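Local structure of D-lactate dehydrogenase (Fermentative) (Pseudomonas aeruginosa, 5Z20) at residues K161-I166 with C184-Y189; M17-F22 with F61-A66. The protein catalyses the NAD-dependent interconversion of D-lactate and pyruvate, as a fermentative member of the D-isomer specific 2-hydroxyacid dehydrogenase family. All blocks are in the same frame, centred on the assembly; numbering follows the deposited sequence.

Contact 1. Residues K161-I166 with C184-Y189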
loop_
_atom_site.group_PDB
_atom_site.type_symbol
_atom_site.label_atom_id
_atom_site.label_comp_id
_atom_site.label_asym_id
_atom_site.label_seq_id
_atom_site.Cartn_x
_atom_site.Cartn_y
_atom_site.Cartn_z
ATOM N N LYS B 161 -32.040 -2.086 -2.648
ATOM C CA LYS B 161 -31.694 -0.672 -2.780
ATOM C C LYS B 161 -32.136 -0.088 -4.110
ATOM O O LYS B 161 -32.342 -0.810 -5.137
ATOM C CB LYS B 161 -30.178 -0.472 -2.641
ATOM C CG LYS B 161 -29.635 -0.939 -1.296
ATOM C CD LYS B 161 -30.304 -0.224 -0.150
ATOM C CE LYS B 161 -29.609 -0.504 1.175
ATOM N NZ LYS B 161 -29.852 -1.957 1.532
ATOM N N ARG B 162 -32.252 1.231 -4.128
ATOM C CA ARG B 162 -32.620 1.926 -5.341
ATOM C C ARG B 162 -31.376 2.406 -6.100
ATOM O O ARG B 162 -30.494 3.051 -5.535
ATOM C CB ARG B 162 -33.556 3.098 -5.020
ATOM C CG ARG B 162 -34.874 2.657 -4.400
ATOM C CD ARG B 162 -35.593 3.785 -3.676
ATOM N NE ARG B 162 -36.778 3.296 -2.973
ATOM C CZ ARG B 162 -37.690 4.075 -2.401
ATOM N NH1 ARG B 162 -37.560 5.394 -2.447
ATOM N NH2 ARG B 162 -38.733 3.537 -1.784
ATOM N N VAL B 163 -31.325 2.070 -7.385
ATOM C CA VAL B 163 -30.259 2.368 -8.218
ATOM C C VAL B 163 -30.756 3.207 -9.341
ATOM O O VAL B 163 -31.597 2.758 -10.133
ATOM C CB VAL B 163 -29.661 1.033 -8.758
ATOM C CG1 VAL B 163 -28.612 1.325 -9.800
ATOM C CG2 VAL B 163 -29.106 0.178 -7.616
ATOM N N GLY B 164 -30.197 4.421 -9.462
ATOM C CA GLY B 164 -30.598 5.335 -10.514
ATOM C C GLY B 164 -29.571 5.364 -11.619
ATOM O O GLY B 164 -28.378 5.608 -11.358
ATOM N N VAL B 165 -30.050 5.167 -12.831
ATOM C CA VAL B 165 -29.230 5.135 -14.007
ATOM C C VAL B 165 -29.505 6.370 -14.842
ATOM O O VAL B 165 -30.613 6.537 -15.350
ATOM C CB VAL B 165 -29.537 3.869 -14.833
ATOM C CG1 VAL B 165 -28.651 3.817 -16.030
ATOM C CG2 VAL B 165 -29.370 2.641 -13.984
ATOM N N ILE B 166 -28.496 7.208 -15.028
ATOM C CA ILE B 166 -28.626 8.369 -15.846
ATOM C C ILE B 166 -28.007 8.017 -17.181
ATOM O O ILE B 166 -26.772 7.892 -17.329
ATOM C CB ILE B 166 -27.897 9.529 -15.183
ATOM C CG1 ILE B 166 -28.641 9.906 -13.895
ATOM C CG2 ILE B 166 -27.773 10.730 -16.105
ATOM C CD1 ILE B 166 -27.905 10.847 -12.991
ATOM N N CYS B 184 -32.134 -5.136 -7.091
ATOM C CA CYS B 184 -32.252 -3.701 -6.877
ATOM C C CYS B 184 -33.518 -3.127 -7.582
ATOM O O CYS B 184 -34.027 -3.682 -8.572
ATOM C CB CYS B 184 -31.051 -2.974 -7.509
ATOM S SG CYS B 184 -29.516 -3.436 -6.646
ATOM N N GLU B 185 -34.000 -2.010 -7.091
ATOM C CA GLU B 185 -35.106 -1.308 -7.755
ATOM C C GLU B 185 -34.485 -0.298 -8.713
ATOM O O GLU B 185 -33.718 0.579 -8.267
ATOM C CB GLU B 185 -35.923 -0.616 -6.683
ATOM C CG GLU B 185 -37.060 0.212 -7.255
ATOM C CD GLU B 185 -37.934 0.878 -6.191
ATOM O OE1 GLU B 185 -37.783 0.655 -4.966
ATOM O OE2 GLU B 185 -38.786 1.643 -6.582
ATOM N N LEU B 186 -34.845 -0.340 -9.982
ATOM C CA LEU B 186 -34.220 0.573 -10.920
ATOM C C LEU B 186 -34.986 1.833 -11.250
ATOM O O LEU B 186 -36.158 1.792 -11.627
ATOM C CB LEU B 186 -33.926 -0.170 -12.219
ATOM C CG LEU B 186 -32.707 -1.079 -12.166
ATOM C CD1 LEU B 186 -32.883 -2.219 -13.156
ATOM C CD2 LEU B 186 -31.460 -0.265 -12.470
ATOM N N LEU B 187 -34.282 2.951 -11.138
ATOM C CA LEU B 187 -34.809 4.238 -11.529
ATOM C C LEU B 187 -33.969 4.730 -12.673
ATOM O O LEU B 187 -32.769 4.398 -12.730
ATOM C CB LEU B 187 -34.706 5.186 -10.352
ATOM C CG LEU B 187 -35.305 4.669 -9.037
ATOM C CD1 LEU B 187 -35.165 5.739 -7.983
ATOM C CD2 LEU B 187 -36.756 4.278 -9.208
ATOM N N ALA B 188 -34.579 5.458 -13.597
ATOM C CA ALA B 188 -33.935 5.849 -14.822
ATOM C C ALA B 188 -34.262 7.249 -15.240
ATOM O O ALA B 188 -35.401 7.676 -15.150
ATOM C CB ALA B 188 -34.286 4.876 -15.968
ATOM N N TYR B 189 -33.275 7.917 -15.804
ATOM C CA TYR B 189 -33.482 9.158 -16.422
ATOM C C TYR B 189 -32.758 9.152 -17.746
ATOM O O TYR B 189 -31.542 8.853 -17.847
ATOM C CB TYR B 189 -32.984 10.255 -15.549
ATOM C CG TYR B 189 -32.903 11.567 -16.266
ATOM C CD1 TYR B 189 -34.069 12.294 -16.578
ATOM C CD2 TYR B 189 -31.689 12.062 -16.676
ATOM C CE1 TYR B 189 -34.004 13.474 -17.280
ATOM C CE2 TYR B 189 -31.606 13.242 -17.386
ATOM C CZ TYR B 189 -32.762 13.941 -17.665
ATOM O OH TYR B 189 -32.665 15.108 -18.335
#
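Val163 and Val165 make four of the five backbone bonds that join strand 162-166 to strand 185-189 in parallel. Val163 N donates to Glu185 O (3.0 Å) and Val163 O accepts from Leu187 N; Val165 N then reaches Leu187 O (2.8 Å), and Val165 O receives Tyr189 N. The fifth, Glu185 N to Lys161 O, starts the series. Gly164, without a side chain, brings its CA within 3.2 Å of Leu187 O in a CA-H...O contact.

Apolar contacts cover the face carrying the valines. CG2 of Val163 meets CB of Cys184 at 3.7 Å, while Leu186 CD2 reaches Val165 CG2 (3.9 Å). Phe175, Ala176 and Ala180 of helix 170-181 pack on these compact residues. On the other face Ile166 CG2 approaches the edge of the Tyr189 ring.

The salt bridge between the strands is Arg162 NE with Glu185 OE1, at 3.5 Å. Glu185 CG is anti to N (chi1 177°) and its chain stays extended, carrying the carboxylate alongside Arg162, the flat ends 68° apart.

On that face the charged pair sits at the partly exposed start and apolar side chains follow, as suits the first beta-alpha-beta unit of a Rossmann domain, whose Tyr189 touches the bound NADH.

Contact 2. Residues M17-F22 with F61-A66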
loop_
_atom_site.group_PDB
_atom_site.type_symbol
_atom_site.label_atom_id
_atom_site.label_comp_id
_atom_site.label_asym_id
_atom_site.label_seq_id
_atom_site.Cartn_x
_atom_site.Cartn_y
_atom_site.Cartn_z
ATOM N N MET B 17 -1.615 0.724 -47.271
ATOM C CA MET B 17 -2.239 1.364 -46.115
ATOM C C MET B 17 -1.417 1.494 -44.795
ATOM O O MET B 17 -1.132 0.506 -44.096
ATOM C CB MET B 17 -3.522 0.581 -45.867
ATOM C CG MET B 17 -4.242 0.836 -44.572
ATOM S SD MET B 17 -5.232 2.323 -44.783
ATOM C CE MET B 17 -4.135 3.474 -44.028
ATOM N N ARG B 18 -1.110 2.743 -44.463
ATOM C CA ARG B 18 -0.340 3.076 -43.279
ATOM C C ARG B 18 -1.170 3.813 -42.247
ATOM O O ARG B 18 -1.823 4.813 -42.549
ATOM C CB ARG B 18 0.847 3.954 -43.672
ATOM C CG ARG B 18 1.930 3.242 -44.466
ATOM C CD ARG B 18 2.800 4.245 -45.211
ATOM N NE ARG B 18 3.925 4.711 -44.403
ATOM C CZ ARG B 18 4.075 5.966 -43.984
ATOM N NH1 ARG B 18 3.169 6.880 -44.291
ATOM N NH2 ARG B 18 5.132 6.302 -43.257
ATOM N N ILE B 19 -1.112 3.315 -41.020
ATOM C CA ILE B 19 -1.901 3.879 -39.903
ATOM C C ILE B 19 -0.994 4.325 -38.802
ATOM O O ILE B 19 -0.179 3.531 -38.289
ATOM C CB ILE B 19 -2.878 2.812 -39.376
ATOM C CG1 ILE B 19 -3.727 2.243 -40.534
ATOM C CG2 ILE B 19 -3.798 3.355 -38.317
ATOM C CD1 ILE B 19 -4.449 0.935 -40.180
ATOM N N LEU B 20 -1.171 5.559 -38.369
ATOM C CA LEU B 20 -0.486 6.064 -37.184
ATOM C C LEU B 20 -1.438 6.119 -35.954
ATOM O O LEU B 20 -2.449 6.792 -35.986
ATOM C CB LEU B 20 0.051 7.464 -37.405
ATOM C CG LEU B 20 0.852 8.013 -36.211
ATOM C CD1 LEU B 20 2.115 7.178 -35.963
ATOM C CD2 LEU B 20 1.286 9.413 -36.471
ATOM N N PHE B 21 -1.051 5.423 -34.900
ATOM C CA PHE B 21 -1.785 5.402 -33.640
ATOM C C PHE B 21 -1.116 6.407 -32.690
ATOM O O PHE B 21 0.046 6.244 -32.364
ATOM C CB PHE B 21 -1.684 4.015 -33.020
ATOM C CG PHE B 21 -2.389 2.927 -33.781
ATOM C CD1 PHE B 21 -1.847 2.392 -34.945
ATOM C CD2 PHE B 21 -3.558 2.438 -33.336
ATOM C CE1 PHE B 21 -2.521 1.407 -35.648
ATOM C CE2 PHE B 21 -4.232 1.433 -33.985
ATOM C CZ PHE B 21 -3.710 0.927 -35.150
ATOM N N PHE B 22 -1.863 7.361 -32.173
ATOM C CA PHE B 22 -1.436 8.155 -31.023
ATOM C C PHE B 22 -1.816 7.527 -29.695
ATOM O O PHE B 22 -2.670 6.639 -29.617
ATOM C CB PHE B 22 -2.021 9.566 -31.109
ATOM C CG PHE B 22 -1.378 10.436 -32.206
ATOM C CD1 PHE B 22 -0.250 11.177 -31.941
ATOM C CD2 PHE B 22 -1.919 10.465 -33.459
ATOM C CE1 PHE B 22 0.316 11.951 -32.918
ATOM C CE2 PHE B 22 -1.332 11.201 -34.474
ATOM C CZ PHE B 22 -0.229 11.953 -34.205
ATOM N N PHE B 61 0.473 10.411 -43.171
ATOM C CA PHE B 61 -0.293 9.203 -42.802
ATOM C C PHE B 61 -1.737 9.443 -43.197
ATOM O O PHE B 61 -2.393 10.389 -42.760
ATOM C CB PHE B 61 -0.207 8.894 -41.315
ATOM C CG PHE B 61 1.077 8.234 -40.886
ATOM C CD1 PHE B 61 2.192 8.984 -40.599
ATOM C CD2 PHE B 61 1.194 6.860 -40.853
ATOM C CE1 PHE B 61 3.404 8.382 -40.237
ATOM C CE2 PHE B 61 2.378 6.252 -40.490
ATOM C CZ PHE B 61 3.480 7.008 -40.150
ATOM N N GLU B 62 -2.225 8.555 -44.045
ATOM C CA GLU B 62 -3.584 8.640 -44.513
ATOM C C GLU B 62 -4.604 8.443 -43.420
ATOM O O GLU B 62 -5.681 9.012 -43.492
ATOM C CB GLU B 62 -3.845 7.619 -45.644
ATOM C CG GLU B 62 -3.255 8.082 -46.954
ATOM C CD GLU B 62 -4.025 7.613 -48.153
ATOM O OE1 GLU B 62 -4.699 6.570 -48.059
ATOM O OE2 GLU B 62 -3.913 8.318 -49.190
ATOM N N VAL B 63 -4.270 7.564 -42.481
ATOM C CA VAL B 63 -5.155 7.224 -41.399
ATOM C C VAL B 63 -4.485 7.467 -40.088
ATOM O O VAL B 63 -3.337 7.017 -39.835
ATOM C CB VAL B 63 -5.578 5.726 -41.465
ATOM C CG1 VAL B 63 -6.564 5.415 -40.371
ATOM C CG2 VAL B 63 -6.230 5.415 -42.822
ATOM N N VAL B 64 -5.233 8.102 -39.212
ATOM C CA VAL B 64 -4.799 8.313 -37.847
ATOM C C VAL B 64 -5.784 7.619 -36.929
ATOM O O VAL B 64 -6.984 7.787 -37.070
ATOM C CB VAL B 64 -4.718 9.816 -37.560
ATOM C CG1 VAL B 64 -4.645 10.107 -36.105
ATOM C CG2 VAL B 64 -3.463 10.393 -38.232
ATOM N N CYS B 65 -5.252 6.824 -35.997
ATOM C CA CYS B 65 -6.075 6.141 -34.977
ATOM C C CYS B 65 -5.857 6.761 -33.617
ATOM O O CYS B 65 -4.707 6.787 -33.088
ATOM C CB CYS B 65 -5.738 4.692 -34.903
ATOM S SG CYS B 65 -6.793 3.795 -33.713
ATOM N N ALA B 66 -6.927 7.343 -33.078
ATOM C CA ALA B 66 -6.873 8.117 -31.852
ATOM C C ALA B 66 -7.710 7.482 -30.757
ATOM O O ALA B 66 -8.712 6.777 -31.036
ATOM C CB ALA B 66 -7.395 9.508 -32.103
#
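Phe61 stands with its ring between two side chains of strand 18-21. Over one face lies the guanidinium of Arg18, nearly parallel to the ring (planes 20° apart), with CZ 4.2 Å from the Phe61 ring centroid: a stacked cation-pi pair. The bend of the arginine chain at chi3 (88°) folds its flat end back over the ring. The opposite face receives CB of Leu20, a CH-pi contact at 3.9 Å from the Phe61 ring centroid. A broad aromatic suits this place because one face can meet a charge and the other a hydrocarbon.

On the face of the sheet that carries Ile19, Phe21, Val63 and Cys65, Cys65 CB is over the Phe21 ring, and with SG anti to the backbone N (chi1 -177°) the sulfur comes within 3.5 Å of Phe21 CE2, approaching the ring obliquely. Cysteine is slim enough to fit beside a phenylalanine that also stacks on Phe45. Alongside, Ile19 and Val63 point the same way, and Ile331 of helix 317-335 packs on both. On the other face, Val64 CG1 meets the Phe22 ring at its edge, in plane, 3.8 Å from CD2.

Between the two faces, the parallel strands are joined by Leu20 N to Val63 O, Cys65 N to Leu20 O (2.8 Å) and Phe22 N to Cys65 O. They are neighbours in the sheet of the catalytic, or substrate-binding, domain of this dehydrogenase family.

The chemistry is therefore mainly dispersive and aromatic, with three backbone bonds from Leu20 onward; the Arg18 charge would be partly stabilised by the pi face, with Glu42 a long, weak second partner.

In the fold
From the N terminus, the chain first lays down strand 18-21, passes through helix 26-35 and strand 42-45, outermost within this chain, and returns with strand 63-66; contact 2 closes that loop, placing strand 18-21 between the other two in a five-stranded parallel sheet. Only later does contact 1 close its own shorter loop, in which helix 170-181 links neighbouring strands of the seven-stranded NAD-binding sheet. The loops follow in series and neither nest nor cross. The centres of contacts 1 and 2 are about 41 Å apart. Each joins two adjacent strands of a different sheet; NADH touches Tyr189, and oxamate is about 11 Å from the Cys65 side chain, consistent with an active site between the domains.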